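Local coordinates for ScaE cell-surface anchored scaffoldin protein (Ruminococcus flavefaciens, PDB 2ZF9) that anchors cellulosome components to the bacterial cell surface, probably by binding dockerin modules through the type III cohesin module described here, at residues A[88-102]-A[113-127]. Sequence-based numbering, arbitrary orientation.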
# COMPACT_ATOMS: atom_id res chain seq x y z
N ALA A 88 10.39 -0.08 6.03
CA ALA A 88 9.44 1.02 5.89
C ALA A 88 9.25 1.62 7.28
O ALA A 88 9.58 0.97 8.27
CB ALA A 88 8.11 0.51 5.36
N THR A 89 8.73 2.84 7.33
CA THR A 89 8.47 3.56 8.58
C THR A 89 6.99 3.98 8.63
O THR A 89 6.47 4.59 7.68
CB THR A 89 9.34 4.82 8.56
OG1 THR A 89 10.70 4.41 8.68
CG2 THR A 89 8.97 5.78 9.73
N ALA A 90 6.32 3.69 9.75
CA ALA A 90 4.91 4.07 9.89
C ALA A 90 4.74 5.59 9.87
O ALA A 90 5.55 6.33 10.44
CB ALA A 90 4.31 3.48 11.19
N GLY A 91 3.67 6.06 9.22
CA GLY A 91 3.41 7.50 9.13
C GLY A 91 2.30 7.93 10.08
O GLY A 91 1.83 7.15 10.95
N ARG A 92 1.84 9.16 9.88
CA ARG A 92 0.79 9.76 10.73
C ARG A 92 -0.51 9.01 10.78
O ARG A 92 -1.17 9.03 11.80
CB ARG A 92 0.50 11.21 10.32
CG ARG A 92 1.56 12.16 10.82
CD ARG A 92 0.98 13.55 11.08
NE ARG A 92 0.79 13.74 12.51
CZ ARG A 92 -0.36 14.07 13.10
NH1 ARG A 92 -1.46 14.28 12.39
NH2 ARG A 92 -0.38 14.20 14.40
N ALA A 93 -0.92 8.36 9.69
CA ALA A 93 -2.15 7.56 9.73
C ALA A 93 -2.11 6.46 10.80
O ALA A 93 -3.14 6.05 11.31
CB ALA A 93 -2.45 6.95 8.35
N ALA A 94 -0.92 5.93 11.08
CA ALA A 94 -0.75 4.83 12.05
C ALA A 94 -0.32 5.29 13.46
O ALA A 94 0.05 4.46 14.29
CB ALA A 94 0.23 3.77 11.49
N ARG A 95 -0.38 6.60 13.72
CA ARG A 95 0.29 7.17 14.93
C ARG A 95 -0.31 6.66 16.22
O ARG A 95 0.40 6.55 17.22
CB ARG A 95 0.27 8.71 14.92
CG ARG A 95 -1.14 9.31 14.95
CD ARG A 95 -1.07 10.83 14.84
NE ARG A 95 -2.38 11.49 14.95
CZ ARG A 95 -3.23 11.65 13.94
NH1 ARG A 95 -2.95 11.18 12.71
NH2 ARG A 95 -4.35 12.31 14.14
N LEU A 96 -1.60 6.32 16.22
CA LEU A 96 -2.25 5.78 17.41
C LEU A 96 -2.33 4.25 17.42
O LEU A 96 -2.65 3.67 18.46
CB LEU A 96 -3.68 6.31 17.54
CG LEU A 96 -3.85 7.83 17.45
CD1 LEU A 96 -5.34 8.15 17.62
CD2 LEU A 96 -2.96 8.57 18.49
N LEU A 97 -2.05 3.59 16.29
CA LEU A 97 -2.14 2.11 16.28
C LEU A 97 -1.06 1.53 17.17
O LEU A 97 0.08 1.96 17.12
CB LEU A 97 -2.05 1.56 14.84
CG LEU A 97 -3.15 2.08 13.92
CD1 LEU A 97 -2.81 1.75 12.46
CD2 LEU A 97 -4.52 1.51 14.25
N GLU A 98 -1.43 0.56 18.03
CA GLU A 98 -0.51 0.05 19.04
C GLU A 98 0.55 -0.91 18.47
O GLU A 98 1.67 -0.93 18.97
CB GLU A 98 -1.31 -0.62 20.16
CG GLU A 98 -2.21 0.42 20.85
CD GLU A 98 -3.37 -0.19 21.64
OE1 GLU A 98 -3.42 -1.42 21.84
OE2 GLU A 98 -4.23 0.60 22.06
N LEU A 99 0.19 -1.65 17.42
CA LEU A 99 1.11 -2.60 16.75
C LEU A 99 1.38 -2.11 15.32
O LEU A 99 0.42 -1.82 14.56
CB LEU A 99 0.48 -3.99 16.69
CG LEU A 99 1.16 -5.02 15.75
CD1 LEU A 99 2.64 -5.30 16.10
CD2 LEU A 99 0.37 -6.36 15.69
N LYS A 100 2.65 -2.02 14.95
CA LYS A 100 3.03 -1.66 13.58
C LYS A 100 4.30 -2.42 13.26
O LYS A 100 5.28 -2.34 14.01
CB LYS A 100 3.33 -0.16 13.45
CG LYS A 100 2.16 0.75 13.75
CD LYS A 100 2.48 2.23 13.64
CE LYS A 100 3.12 2.78 14.91
NZ LYS A 100 2.14 3.37 15.85
N LYS A 101 4.31 -3.17 12.15
CA LYS A 101 5.58 -3.80 11.74
C LYS A 101 5.72 -3.88 10.23
O LYS A 101 4.72 -4.02 9.50
CB LYS A 101 5.74 -5.20 12.37
CG LYS A 101 4.63 -6.15 12.04
CD LYS A 101 5.00 -7.63 12.28
CE LYS A 101 3.98 -8.54 11.53
NZ LYS A 101 4.07 -9.99 11.89
N ALA A 102 6.97 -3.77 9.75
CA ALA A 102 7.27 -3.94 8.34
C ALA A 102 8.35 -5.01 8.24
O ALA A 102 9.37 -4.97 8.97
CB ALA A 102 7.77 -2.62 7.74
N ALA A 113 1.97 -4.66 8.63
CA ALA A 113 0.82 -5.09 9.46
C ALA A 113 0.64 -4.10 10.59
O ALA A 113 1.61 -3.51 11.06
CB ALA A 113 1.02 -6.54 10.04
N THR A 114 -0.62 -3.85 10.95
CA THR A 114 -0.94 -2.97 12.08
C THR A 114 -2.03 -3.64 12.88
O THR A 114 -2.78 -4.50 12.38
CB THR A 114 -1.45 -1.56 11.66
OG1 THR A 114 -2.74 -1.69 11.03
CG2 THR A 114 -0.45 -0.81 10.73
N GLY A 115 -2.13 -3.24 14.13
CA GLY A 115 -3.19 -3.73 15.02
C GLY A 115 -3.39 -2.71 16.11
O GLY A 115 -2.55 -1.85 16.29
N SER A 116 -4.49 -2.84 16.85
CA SER A 116 -4.75 -1.96 17.97
C SER A 116 -5.93 -2.52 18.78
O SER A 116 -6.65 -3.44 18.30
CB SER A 116 -5.12 -0.57 17.47
OG SER A 116 -4.76 0.39 18.44
N SER A 117 -6.14 -1.97 19.97
CA SER A 117 -7.22 -2.46 20.85
C SER A 117 -8.52 -1.72 20.59
O SER A 117 -9.57 -2.18 21.01
CB SER A 117 -6.82 -2.34 22.33
OG SER A 117 -6.51 -0.98 22.65
N THR A 118 -8.46 -0.60 19.88
CA THR A 118 -9.65 0.17 19.46
C THR A 118 -9.43 0.63 18.01
O THR A 118 -8.32 0.54 17.50
CB THR A 118 -9.88 1.46 20.30
OG1 THR A 118 -8.75 2.33 20.12
CG2 THR A 118 -10.04 1.16 21.80
N ASN A 119 -10.49 1.12 17.36
CA ASN A 119 -10.40 1.54 15.97
C ASN A 119 -9.82 2.94 15.86
O ASN A 119 -10.51 3.90 15.50
CB ASN A 119 -11.77 1.44 15.27
CG ASN A 119 -12.26 0.02 15.20
OD1 ASN A 119 -11.49 -0.89 14.88
ND2 ASN A 119 -13.56 -0.20 15.49
N ASN A 120 -8.54 3.06 16.19
CA ASN A 120 -7.91 4.36 16.17
C ASN A 120 -6.92 4.58 15.02
O ASN A 120 -6.10 5.50 15.07
CB ASN A 120 -7.31 4.71 17.57
CG ASN A 120 -6.30 3.70 18.05
OD1 ASN A 120 -5.96 2.76 17.33
ND2 ASN A 120 -5.81 3.88 19.29
N GLY A 121 -7.04 3.80 13.95
CA GLY A 121 -6.39 4.20 12.70
C GLY A 121 -6.93 5.54 12.18
O GLY A 121 -8.10 5.88 12.40
N LYS A 122 -6.09 6.28 11.47
CA LYS A 122 -6.45 7.58 10.89
C LYS A 122 -6.20 7.59 9.37
O LYS A 122 -5.65 6.65 8.81
CB LYS A 122 -5.60 8.68 11.55
CG LYS A 122 -5.78 8.82 13.09
CD LYS A 122 -7.21 9.33 13.41
CE LYS A 122 -7.31 9.83 14.88
NZ LYS A 122 -8.73 10.25 15.16
N ASP A 123 -6.63 8.67 8.72
CA ASP A 123 -6.30 8.89 7.34
C ASP A 123 -4.91 9.51 7.26
O ASP A 123 -4.38 9.98 8.28
CB ASP A 123 -7.32 9.85 6.74
CG ASP A 123 -8.64 9.19 6.42
OD1 ASP A 123 -8.77 7.94 6.55
OD2 ASP A 123 -9.56 9.93 6.03
N GLY A 124 -4.32 9.51 6.07
CA GLY A 124 -2.99 10.07 5.88
C GLY A 124 -1.99 8.99 5.50
O GLY A 124 -2.38 7.88 5.07
N VAL A 125 -0.71 9.27 5.68
CA VAL A 125 0.34 8.31 5.30
C VAL A 125 0.44 7.16 6.33
O VAL A 125 0.72 7.39 7.52
CB VAL A 125 1.74 8.99 5.19
CG1 VAL A 125 2.85 7.95 4.93
CG2 VAL A 125 1.75 10.00 4.06
N LEU A 126 0.22 5.93 5.87
CA LEU A 126 0.34 4.77 6.72
C LEU A 126 1.80 4.29 6.78
O LEU A 126 2.35 4.02 7.88
CB LEU A 126 -0.62 3.67 6.24
CG LEU A 126 -0.95 2.51 7.18
CD1 LEU A 126 -1.84 3.00 8.30
CD2 LEU A 126 -1.61 1.31 6.42
N TRP A 127 2.43 4.17 5.60
CA TRP A 127 3.82 3.70 5.55
C TRP A 127 4.58 4.51 4.54
O TRP A 127 4.04 4.90 3.49
CB TRP A 127 3.90 2.23 5.15
CG TRP A 127 3.37 1.34 6.16
CD1 TRP A 127 2.11 0.74 6.16
CD2 TRP A 127 4.05 0.87 7.33
NE1 TRP A 127 1.98 -0.03 7.29
CE2 TRP A 127 3.15 0.02 8.01
CE3 TRP A 127 5.33 1.09 7.86
CZ2 TRP A 127 3.49 -0.63 9.22
CZ3 TRP A 127 5.67 0.45 9.06
CH2 TRP A 127 4.76 -0.41 9.72
O HOH W 1 -3.52 5.98 14.08
O HOH W 2 -3.85 11.85 9.95
O HOH W 3 -6.76 1.64 21.74
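Trp127 lays one face of its indole against the backbone of strand 89-90. Its CG lies anti to the carbonyl carbon (chi1 -68°), which brings the six-membered ring against Ala90, whose CB makes a CH-pi contact 4.2 Å from the ring centroid. Ala88, Lys100 and Ala102 approach the same ring obliquely, Ala102 CB lying 3.9 Å from Trp127 CZ3, so the tryptophan is packed between strands 89-90 and 99-102. Close packing continues at the 3-10 segment 92-93, where the methyl of Ala93 presses on the backbone of 122-125; Ala93 N donates to Val125 O (2.9 Å) from above the carbonyl plane of Val125, and Lys122 N returns a bond to Ala93 O. The buried Leu97 spreads its two methyls, CD1 to Thr114 CB (3.7 Å) and CD2 against Gly121 N and the side-chain OD1 of Asn120. Ser116 OG, donating to Asn120 OD1 (2.9 Å), ties the loop back to the end of strand 113-115 and also receives a weak bond from Glu98 N. With an alanine at Asn120, the Ser116 hydroxyl would probably lose this acceptor and a gap would open beside Leu97 CD2. The outer side is looser and wetter: the Arg95 guanidinium lies with one face over Lys122 CG, a water links Arg95 NH1 to Asp123 O, and Ser117 N gives a weak, bent bond to Glu98 OE1 (3.3 Å). Lys122 directs its amine to a salt bridge with Asp62. Strands 99-106 and 109-115 form an antiparallel hairpin, with a classic beta bulge where Glu98 and Leu99 face Gly115; strand 109-115 pairs on with strand 66-73, while strand 124-132, edged here by strand 89-90, also pairs with strand 50-58.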